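Short chain dehydrogenase (A0QTM2 homolog) (Mycobacterium thermoresistibile, PDB 3SC4) probably catalyses an NAD(P)-dependent oxidation or reduction, as a member of the short chain dehydrogenase family. Local coordinates at residues R155-Y166 / V270-N278; D247-S258 / P277-P285. All coordinates share one frame; numbering follows the deposited sequence. Where two conformers were deposited one is given.

Contact 1 (R155-Y166 / V270-N278); sequences RLEPKWLRPTPY and VDLWVDSPN
W273 and W160 make the polar link at the middle of this contact: W273 NE1 donates to W160 O over 3.0 Å. The bond is fairly straight (158°), and the acceptor lies in the indole plane while the donor uses a carbonyl lone pair, which helps fix the turn of the W273 ring. Tryptophan suits the place, as its ring also offers a broad apolar surface. W160 CB packs on W273 CD1 at 3.8 Å, and the W160 six-membered ring carries the backbone of W273 over one face, toward the rim, the two indoles lying oblique. At the other end of W273, CH2 comes within 3.7 Å of Y166 CD2. L272 CD1 touches the edge of the tyrosine at CE2, 3.8 Å away. Y166 and K170 have the Tyr-x-x-x-Lys spacing of short chain dehydrogenases, so the type II turn D271-V274 packs a C-terminal loop against the probable active-site region of the Rossmann fold; W273 also touches K170. At the charged outer end, the bent R155 chain lays its guanidinium over one W160 face, toward the rim, while NH2 points in-plane at D275 OD2 in a salt bridge of 2.8 Å and 168°. Arginine suits the place, offering both a flat face and an in-plane N-H. The carboxylate, perpendicular to the guanidinium, is met from above its plane, and D275 OD1 lies at the W160 ring edge.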
loop_
_atom_site.group_PDB
_atom_site.type_symbol
_atom_site.label_atom_id
_atom_site.label_comp_id
_atom_site.label_asym_id
_atom_site.label_seq_id
_atom_site.Cartn_x
_atom_site.Cartn_y
_atom_site.Cartn_z
ATOM N N ARG B 155 -0.923 -9.498 -7.144
ATOM C CA ARG B 155 -0.717 -10.942 -7.078
ATOM C C ARG B 155 -0.384 -11.303 -5.621
ATOM O O ARG B 155 0.562 -10.768 -5.045
ATOM C CB ARG B 155 0.466 -11.303 -7.972
ATOM C CG ARG B 155 0.258 -10.994 -9.469
ATOM C CD ARG B 155 -0.333 -12.218 -10.114
ATOM N NE ARG B 155 0.467 -12.602 -11.248
ATOM C CZ ARG B 155 0.604 -13.832 -11.716
ATOM N NH1 ARG B 155 0.020 -14.875 -11.155
ATOM N NH2 ARG B 155 1.358 -13.998 -12.786
ATOM N N LEU B 156 -1.157 -12.219 -5.048
ATOM C CA LEU B 156 -1.130 -12.486 -3.609
ATOM C C LEU B 156 -0.501 -13.813 -3.222
ATOM O O LEU B 156 -0.367 -14.109 -2.020
ATOM C CB LEU B 156 -2.559 -12.459 -3.058
ATOM C CG LEU B 156 -3.286 -11.119 -3.162
ATOM C CD1 LEU B 156 -4.748 -11.284 -2.676
ATOM C CD2 LEU B 156 -2.530 -10.050 -2.373
ATOM N N GLU B 157 -0.136 -14.610 -4.225
ATOM C CA GLU B 157 0.605 -15.835 -3.981
ATOM C C GLU B 157 1.970 -15.440 -3.383
ATOM O O GLU B 157 2.547 -14.409 -3.745
ATOM C CB GLU B 157 0.787 -16.656 -5.271
ATOM C CG GLU B 157 -0.543 -17.026 -6.010
ATOM C CD GLU B 157 -1.073 -15.935 -6.992
ATOM O OE1 GLU B 157 -0.411 -14.906 -7.258
ATOM O OE2 GLU B 157 -2.200 -16.106 -7.495
ATOM N N PRO B 158 2.457 -16.230 -2.420
ATOM C CA PRO B 158 3.702 -15.930 -1.692
ATOM C C PRO B 158 4.900 -15.478 -2.532
ATOM O O PRO B 158 5.602 -14.549 -2.140
ATOM C CB PRO B 158 4.002 -17.255 -0.997
ATOM C CG PRO B 158 2.630 -17.760 -0.647
ATOM C CD PRO B 158 1.734 -17.366 -1.805
ATOM N N LYS B 159 5.129 -16.114 -3.674
ATOM C CA LYS B 159 6.301 -15.773 -4.481
ATOM C C LYS B 159 6.289 -14.301 -4.886
ATOM O O LYS B 159 7.345 -13.704 -5.055
ATOM C CB LYS B 159 6.450 -16.687 -5.714
ATOM C CG LYS B 159 5.225 -16.772 -6.652
ATOM C CD LYS B 159 5.606 -17.385 -8.035
ATOM C CE LYS B 159 4.480 -18.280 -8.621
ATOM N NZ LYS B 159 4.952 -19.216 -9.744
ATOM N N TRP B 160 5.105 -13.713 -5.005
ATOM C CA TRP B 160 4.973 -12.340 -5.499
ATOM C C TRP B 160 5.035 -11.279 -4.413
ATOM O O TRP B 160 5.051 -10.104 -4.730
ATOM C CB TRP B 160 3.664 -12.171 -6.219
ATOM C CG TRP B 160 3.454 -13.111 -7.328
ATOM C CD1 TRP B 160 2.436 -13.997 -7.450
ATOM C CD2 TRP B 160 4.262 -13.258 -8.499
ATOM N NE1 TRP B 160 2.548 -14.691 -8.625
ATOM C CE2 TRP B 160 3.668 -14.272 -9.285
ATOM C CE3 TRP B 160 5.430 -12.653 -8.951
ATOM C CZ2 TRP B 160 4.203 -14.699 -10.514
ATOM C CZ3 TRP B 160 5.979 -13.091 -10.193
ATOM C CH2 TRP B 160 5.356 -14.095 -10.948
ATOM N N LEU B 161 5.061 -11.683 -3.146
ATOM C CA LEU B 161 4.980 -10.740 -2.048
ATOM C C LEU B 161 6.374 -10.319 -1.582
ATOM O O LEU B 161 6.648 -10.230 -0.422
ATOM C CB LEU B 161 4.145 -11.322 -0.898
ATOM C CG LEU B 161 2.675 -11.536 -1.283
ATOM C CD1 LEU B 161 1.878 -12.293 -0.203
ATOM C CD2 LEU B 161 2.002 -10.226 -1.609
ATOM N N ARG B 162 7.206 -9.951 -2.525
ATOM C CA ARG B 162 8.644 -9.875 -2.340
ATOM C C ARG B 162 9.162 -9.069 -3.536
ATOM O O ARG B 162 8.607 -9.197 -4.638
ATOM C CB ARG B 162 9.196 -11.277 -2.459
ATOM C CG ARG B 162 10.248 -11.645 -1.465
ATOM C CD ARG B 162 10.581 -13.158 -1.526
ATOM N NE ARG B 162 11.736 -13.443 -0.682
ATOM C CZ ARG B 162 12.242 -14.650 -0.445
ATOM N NH1 ARG B 162 11.698 -15.735 -0.976
ATOM N NH2 ARG B 162 13.310 -14.769 0.335
ATOM N N PRO B 163 10.164 -8.199 -3.347
ATOM C CA PRO B 163 10.697 -7.759 -2.068
ATOM C C PRO B 163 9.755 -6.734 -1.508
ATOM O O PRO B 163 9.125 -6.016 -2.243
ATOM C CB PRO B 163 12.060 -7.166 -2.430
ATOM C CG PRO B 163 11.928 -6.752 -3.829
ATOM C CD PRO B 163 10.876 -7.606 -4.489
ATOM N N THR B 164 9.698 -6.658 -0.198
ATOM C CA THR B 164 8.597 -6.009 0.515
ATOM C C THR B 164 8.453 -4.504 0.281
ATOM O O THR B 164 7.400 -4.036 -0.089
ATOM C CB THR B 164 8.703 -6.340 2.003
ATOM O OG1 THR B 164 8.592 -7.762 2.139
ATOM C CG2 THR B 164 7.625 -5.647 2.784
ATOM N N PRO B 165 9.517 -3.744 0.458
ATOM C CA PRO B 165 9.377 -2.304 0.234
ATOM C C PRO B 165 8.836 -1.951 -1.138
ATOM O O PRO B 165 7.885 -1.171 -1.268
ATOM C CB PRO B 165 10.817 -1.788 0.388
ATOM C CG PRO B 165 11.488 -2.842 1.223
ATOM C CD PRO B 165 10.891 -4.125 0.801
ATOM N N TYR B 166 9.444 -2.498 -2.167
ATOM C CA TYR B 166 9.047 -2.201 -3.538
ATOM C C TYR B 166 7.667 -2.758 -3.854
ATOM O O TYR B 166 6.878 -2.082 -4.476
ATOM C CB TYR B 166 10.093 -2.741 -4.532
ATOM C CG TYR B 166 9.893 -2.322 -5.961
ATOM C CD1 TYR B 166 9.873 -0.990 -6.315
ATOM C CD2 TYR B 166 9.758 -3.266 -6.955
ATOM C CE1 TYR B 166 9.686 -0.602 -7.661
ATOM C CE2 TYR B 166 9.573 -2.914 -8.276
ATOM C CZ TYR B 166 9.520 -1.578 -8.641
ATOM O OH TYR B 166 9.347 -1.238 -9.978
ATOM N N VAL B 270 10.995 -12.142 -18.135
ATOM C CA VAL B 270 9.715 -11.695 -17.579
ATOM C C VAL B 270 9.874 -10.548 -16.609
ATOM O O VAL B 270 10.816 -10.500 -15.830
ATOM C CB VAL B 270 8.904 -12.865 -16.888
ATOM C CG1 VAL B 270 8.409 -13.836 -17.921
ATOM C CG2 VAL B 270 9.728 -13.583 -15.783
ATOM N N ASP B 271 8.923 -9.630 -16.636
ATOM C CA ASP B 271 8.878 -8.536 -15.660
ATOM C C ASP B 271 8.547 -9.153 -14.297
ATOM O O ASP B 271 8.096 -10.293 -14.208
ATOM C CB ASP B 271 7.804 -7.529 -16.101
ATOM C CG ASP B 271 7.902 -6.167 -15.413
ATOM O OD1 ASP B 271 8.842 -5.904 -14.653
ATOM O OD2 ASP B 271 7.016 -5.323 -15.670
ATOM N N LEU B 272 8.781 -8.412 -13.228
ATOM C CA LEU B 272 8.230 -8.766 -11.927
ATOM C C LEU B 272 6.698 -8.853 -12.032
ATOM O O LEU B 272 6.085 -8.096 -12.784
ATOM C CB LEU B 272 8.587 -7.711 -10.890
ATOM C CG LEU B 272 10.069 -7.487 -10.556
ATOM C CD1 LEU B 272 10.219 -6.482 -9.397
ATOM C CD2 LEU B 272 10.776 -8.797 -10.234
ATOM N N TRP B 273 6.108 -9.783 -11.285
ATOM C CA TRP B 273 4.651 -9.948 -11.190
ATOM C C TRP B 273 4.014 -10.502 -12.459
ATOM O O TRP B 273 2.824 -10.389 -12.646
ATOM C CB TRP B 273 3.943 -8.645 -10.691
ATOM C CG TRP B 273 4.442 -8.263 -9.344
ATOM C CD1 TRP B 273 4.323 -9.002 -8.214
ATOM C CD2 TRP B 273 5.197 -7.094 -8.981
ATOM N NE1 TRP B 273 4.941 -8.381 -7.167
ATOM C CE2 TRP B 273 5.473 -7.194 -7.594
ATOM C CE3 TRP B 273 5.637 -5.957 -9.673
ATOM C CZ2 TRP B 273 6.199 -6.216 -6.889
ATOM C CZ3 TRP B 273 6.372 -4.982 -8.962
ATOM C CH2 TRP B 273 6.633 -5.132 -7.576
ATOM N N VAL B 274 4.815 -11.146 -13.300
ATOM C CA VAL B 274 4.343 -11.700 -14.553
ATOM C C VAL B 274 4.885 -13.107 -14.740
ATOM O O VAL B 274 6.071 -13.377 -14.481
ATOM C CB VAL B 274 4.746 -10.790 -15.719
ATOM C CG1 VAL B 274 4.530 -11.500 -17.070
ATOM C CG2 VAL B 274 3.946 -9.487 -15.636
ATOM N N ASP B 275 4.014 -14.009 -15.183
ATOM C CA ASP B 275 4.406 -15.425 -15.388
ATOM C C ASP B 275 5.081 -15.669 -16.718
ATOM O O ASP B 275 5.928 -16.532 -16.810
ATOM C CB ASP B 275 3.181 -16.368 -15.297
ATOM C CG ASP B 275 2.710 -16.617 -13.843
ATOM O OD1 ASP B 275 3.599 -16.810 -12.960
ATOM O OD2 ASP B 275 1.462 -16.630 -13.611
ATOM N N SER B 276 4.675 -14.941 -17.754
ATOM C CA SER B 276 5.115 -15.232 -19.123
ATOM C C SER B 276 5.409 -13.984 -19.907
ATOM O O SER B 276 4.720 -13.001 -19.775
ATOM C CB SER B 276 4.023 -16.004 -19.895
ATOM O OG SER B 276 3.623 -17.169 -19.194
ATOM N N PRO B 277 6.403 -14.036 -20.786
ATOM C CA PRO B 277 6.715 -12.856 -21.588
ATOM C C PRO B 277 5.653 -12.497 -22.625
ATOM O O PRO B 277 5.603 -11.356 -23.053
ATOM C CB PRO B 277 8.034 -13.233 -22.256
ATOM C CG PRO B 277 8.002 -14.719 -22.293
ATOM C CD PRO B 277 7.278 -15.181 -21.105
ATOM N N ASN B 278 4.801 -13.448 -23.002
ATOM C CA ASN B 278 3.726 -13.195 -23.969
ATOM C C ASN B 278 2.366 -13.568 -23.418
ATOM O O ASN B 278 2.267 -14.348 -22.472
ATOM C CB ASN B 278 3.975 -13.948 -25.261
ATOM C CG ASN B 278 5.195 -13.444 -25.994
ATOM O OD1 ASN B 278 5.468 -12.255 -26.024
ATOM N ND2 ASN B 278 5.926 -14.349 -26.603
#

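Contact 2 (D247-S258 / P277-P285); sequences DVLLESGVTDLS and PNPPGYTGP
L257 CD1 sits over the centre of the Y282 ring, 3.8 Å from its centroid, in a CH-pi contact. The rigid ring of P279 is touched by two leucines, each tip to tip: L257 CD1 reaches P279 CD at 3.8 Å, and L250 CD1 meets P279 CG at 3.4 Å. L250 crosses Y282 at about a right angle. The group holds the C-terminal tail against helix 245-252, which follows the last strand of the Rossmann sheet and ends in a Schellman motif at G253, and against the loop after it. With CG anti to the backbone N (chi1 172°), the tyrosine reaches back across that loop. On its opposite face G284 N lies 3.3 Å above the ring plane; G284, with no side chain, fits where the tail passes close to T255 O and the Y282 hydroxyl. Farther out, Y282 OH is gripped twice: it accepts from L257 N (3.1 Å) and donates to P285 O (2.8 Å), on a lone pair in the carbonyl plane, tying down the C-terminal carboxylate. D256 OD1 accepts from S258 N in an Asx turn and touches P285 CG at 3.3 Å. At the helix side, D247 lies along P279 while its carboxylate forms a salt bridge with R197.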
loop_
_atom_site.group_PDB
_atom_site.type_symbol
_atom_site.label_atom_id
_atom_site.label_comp_id
_atom_site.label_asym_id
_atom_site.label_seq_id
_atom_site.Cartn_x
_atom_site.Cartn_y
_atom_site.Cartn_z
ATOM N N ASP B 247 -0.974 -7.983 -23.694
ATOM C CA ASP B 247 -2.369 -8.425 -23.757
ATOM C C ASP B 247 -3.278 -7.343 -24.361
ATOM O O ASP B 247 -4.123 -7.624 -25.198
ATOM C CB ASP B 247 -2.874 -8.846 -22.370
ATOM C CG ASP B 247 -1.997 -9.894 -21.730
ATOM O OD1 ASP B 247 -0.761 -9.768 -21.811
ATOM O OD2 ASP B 247 -2.524 -10.853 -21.134
ATOM N N VAL B 248 -3.101 -6.107 -23.925
ATOM C CA VAL B 248 -3.903 -5.005 -24.423
ATOM C C VAL B 248 -3.705 -4.873 -25.927
ATOM O O VAL B 248 -4.675 -4.669 -26.691
ATOM C CB VAL B 248 -3.529 -3.696 -23.703
ATOM C CG1 VAL B 248 -4.087 -2.486 -24.432
ATOM C CG2 VAL B 248 -4.034 -3.753 -22.286
ATOM N N LEU B 249 -2.453 -5.017 -26.350
ATOM C CA LEU B 249 -2.117 -4.865 -27.753
ATOM C C LEU B 249 -2.758 -5.949 -28.635
ATOM O O LEU B 249 -3.342 -5.617 -29.651
ATOM C CB LEU B 249 -0.602 -4.774 -27.941
ATOM C CG LEU B 249 -0.034 -3.401 -27.491
ATOM C CD1 LEU B 249 1.472 -3.472 -27.286
ATOM C CD2 LEU B 249 -0.400 -2.250 -28.470
ATOM N N LEU B 250 -2.690 -7.222 -28.242
ATOM C CA LEU B 250 -3.374 -8.302 -28.995
ATOM C C LEU B 250 -4.870 -8.110 -29.073
ATOM O O LEU B 250 -5.465 -8.377 -30.102
ATOM C CB LEU B 250 -3.133 -9.682 -28.365
ATOM C CG LEU B 250 -1.714 -10.192 -28.477
ATOM C CD1 LEU B 250 -1.595 -11.562 -27.824
ATOM C CD2 LEU B 250 -1.292 -10.249 -29.927
ATOM N N GLU B 251 -5.477 -7.677 -27.975
ATOM C CA GLU B 251 -6.919 -7.461 -27.915
ATOM C C GLU B 251 -7.333 -6.346 -28.891
ATOM O O GLU B 251 -8.470 -6.330 -29.375
ATOM C CB GLU B 251 -7.360 -7.185 -26.456
ATOM C CG GLU B 251 -7.399 -8.484 -25.590
ATOM C CD GLU B 251 -7.202 -8.296 -24.067
ATOM O OE1 GLU B 251 -7.196 -7.145 -23.555
ATOM O OE2 GLU B 251 -7.043 -9.336 -23.373
ATOM N N SER B 252 -6.392 -5.434 -29.185
ATOM C CA SER B 252 -6.619 -4.273 -30.060
ATOM C C SER B 252 -6.418 -4.543 -31.547
ATOM O O SER B 252 -6.900 -3.769 -32.378
ATOM C CB SER B 252 -5.700 -3.116 -29.675
ATOM O OG SER B 252 -4.395 -3.293 -30.193
ATOM N N GLY B 253 -5.684 -5.613 -31.867
ATOM C CA GLY B 253 -5.474 -6.058 -33.256
ATOM C C GLY B 253 -4.027 -6.245 -33.680
ATOM O O GLY B 253 -3.754 -6.711 -34.778
ATOM N N VAL B 254 -3.084 -5.869 -32.831
ATOM C CA VAL B 254 -1.695 -6.161 -33.106
ATOM C C VAL B 254 -1.512 -7.686 -33.134
ATOM O O VAL B 254 -1.927 -8.370 -32.204
ATOM C CB VAL B 254 -0.781 -5.522 -32.055
ATOM C CG1 VAL B 254 0.674 -5.925 -32.297
ATOM C CG2 VAL B 254 -0.944 -3.992 -32.068
ATOM N N THR B 255 -0.943 -8.232 -34.216
ATOM C CA THR B 255 -0.703 -9.679 -34.269
ATOM C C THR B 255 0.753 -10.037 -34.047
ATOM O O THR B 255 1.060 -11.124 -33.566
ATOM C CB THR B 255 -1.217 -10.314 -35.584
ATOM O OG1 THR B 255 -0.559 -9.727 -36.724
ATOM C CG2 THR B 255 -2.758 -10.148 -35.676
ATOM N N ASP B 256 1.643 -9.108 -34.363
ATOM C CA ASP B 256 3.075 -9.370 -34.358
ATOM C C ASP B 256 3.730 -8.549 -33.248
ATOM O O ASP B 256 4.062 -7.402 -33.456
ATOM C CB ASP B 256 3.633 -8.996 -35.732
ATOM C CG ASP B 256 5.143 -9.226 -35.857
ATOM O OD1 ASP B 256 5.751 -9.809 -34.935
ATOM O OD2 ASP B 256 5.727 -8.818 -36.893
ATOM N N LEU B 257 3.914 -9.134 -32.073
ATOM C CA LEU B 257 4.581 -8.427 -30.978
ATOM C C LEU B 257 6.101 -8.253 -31.148
ATOM O O LEU B 257 6.715 -7.513 -30.386
ATOM C CB LEU B 257 4.303 -9.125 -29.641
ATOM C CG LEU B 257 2.862 -9.105 -29.132
ATOM C CD1 LEU B 257 2.615 -10.199 -28.064
ATOM C CD2 LEU B 257 2.482 -7.706 -28.618
ATOM N N SER B 258 6.704 -8.924 -32.131
ATOM C CA SER B 258 8.161 -8.849 -32.342
ATOM C C SER B 258 8.643 -7.440 -32.649
ATOM O O SER B 258 9.810 -7.129 -32.436
ATOM C CB SER B 258 8.611 -9.772 -33.489
ATOM O OG SER B 258 8.492 -11.134 -33.133
ATOM N N PRO B 277 6.403 -14.036 -20.786
ATOM C CA PRO B 277 6.715 -12.856 -21.588
ATOM C C PRO B 277 5.653 -12.497 -22.625
ATOM O O PRO B 277 5.603 -11.356 -23.053
ATOM C CB PRO B 277 8.034 -13.233 -22.256
ATOM C CG PRO B 277 8.002 -14.719 -22.293
ATOM C CD PRO B 277 7.278 -15.181 -21.105
ATOM N N ASN B 278 4.801 -13.448 -23.002
ATOM C CA ASN B 278 3.726 -13.195 -23.969
ATOM C C ASN B 278 2.366 -13.568 -23.418
ATOM O O ASN B 278 2.267 -14.348 -22.472
ATOM C CB ASN B 278 3.975 -13.948 -25.261
ATOM C CG ASN B 278 5.195 -13.444 -25.994
ATOM O OD1 ASN B 278 5.468 -12.255 -26.024
ATOM N ND2 ASN B 278 5.926 -14.349 -26.603
ATOM N N PRO B 279 1.303 -12.996 -23.993
ATOM C CA PRO B 279 -0.022 -13.411 -23.542
ATOM C C PRO B 279 -0.258 -14.915 -23.735
ATOM O O PRO B 279 0.425 -15.554 -24.563
ATOM C CB PRO B 279 -0.980 -12.577 -24.410
ATOM C CG PRO B 279 -0.137 -11.367 -24.807
ATOM C CD PRO B 279 1.244 -11.897 -24.974
ATOM N N PRO B 280 -1.194 -15.481 -22.958
ATOM C CA PRO B 280 -1.558 -16.886 -23.160
ATOM C C PRO B 280 -1.926 -17.159 -24.602
ATOM O O PRO B 280 -2.675 -16.385 -25.200
ATOM C CB PRO B 280 -2.779 -17.098 -22.249
ATOM C CG PRO B 280 -2.846 -15.887 -21.310
ATOM C CD PRO B 280 -1.753 -14.918 -21.710
ATOM N N GLY B 281 -1.348 -18.224 -25.157
ATOM C CA GLY B 281 -1.734 -18.728 -26.466
ATOM C C GLY B 281 -1.233 -17.919 -27.649
ATOM O O GLY B 281 -1.644 -18.164 -28.783
ATOM N N TYR B 282 -0.334 -16.972 -27.388
ATOM C CA TYR B 282 0.254 -16.158 -28.433
ATOM C C TYR B 282 1.158 -16.990 -29.331
ATOM O O TYR B 282 2.061 -17.655 -28.820
ATOM C CB TYR B 282 1.105 -15.059 -27.814
ATOM C CG TYR B 282 1.901 -14.290 -28.832
ATOM C CD1 TYR B 282 1.264 -13.463 -29.741
ATOM C CD2 TYR B 282 3.290 -14.392 -28.880
ATOM C CE1 TYR B 282 1.979 -12.768 -30.686
ATOM C CE2 TYR B 282 4.031 -13.685 -29.815
ATOM C CZ TYR B 282 3.372 -12.866 -30.721
ATOM O OH TYR B 282 4.084 -12.157 -31.656
ATOM N N THR B 283 0.921 -16.907 -30.650
ATOM C CA THR B 283 1.647 -17.692 -31.666
ATOM C C THR B 283 2.448 -16.846 -32.630
ATOM O O THR B 283 3.157 -17.376 -33.495
ATOM C CB THR B 283 0.692 -18.463 -32.585
ATOM O OG1 THR B 283 -0.191 -19.274 -31.808
ATOM C CG2 THR B 283 1.490 -19.347 -33.544
ATOM N N GLY B 284 2.315 -15.533 -32.525
ATOM C CA GLY B 284 3.009 -14.653 -33.441
ATOM C C GLY B 284 4.509 -14.811 -33.318
ATOM O O GLY B 284 4.994 -15.637 -32.538
ATOM N N PRO B 285 5.252 -14.028 -34.114
ATOM C CA PRO B 285 6.725 -14.074 -34.128
ATOM C C PRO B 285 7.396 -13.552 -32.835
ATOM O O PRO B 285 6.799 -12.859 -31.999
ATOM C CB PRO B 285 7.112 -13.193 -35.341
ATOM C CG PRO B 285 5.826 -12.933 -36.096
ATOM C CD PRO B 285 4.699 -13.127 -35.146
ATOM O OXT PRO B 285 8.581 -13.817 -32.610
#

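After building the first five strands, the chain passes through 155-166, the end of the loop after strand 146-149 together with the first turn of helix 164-183. It then completes the sheet with strands 190-195 and 242-244 and enters helix 245-252, where 247-258 begins. After the irregular run that follows, 270-278 returns to 155-166, and contact 1 closes a loop with 103 residues between its segments. The tail 277-285 then turns back on 247-258, closing the much shorter loop of contact 2. The two contacts therefore cross and share P277 and N278, their centres about 21 Å apart. Together they fasten one C-terminal extension first beside helix 164-183, then beside the last helix.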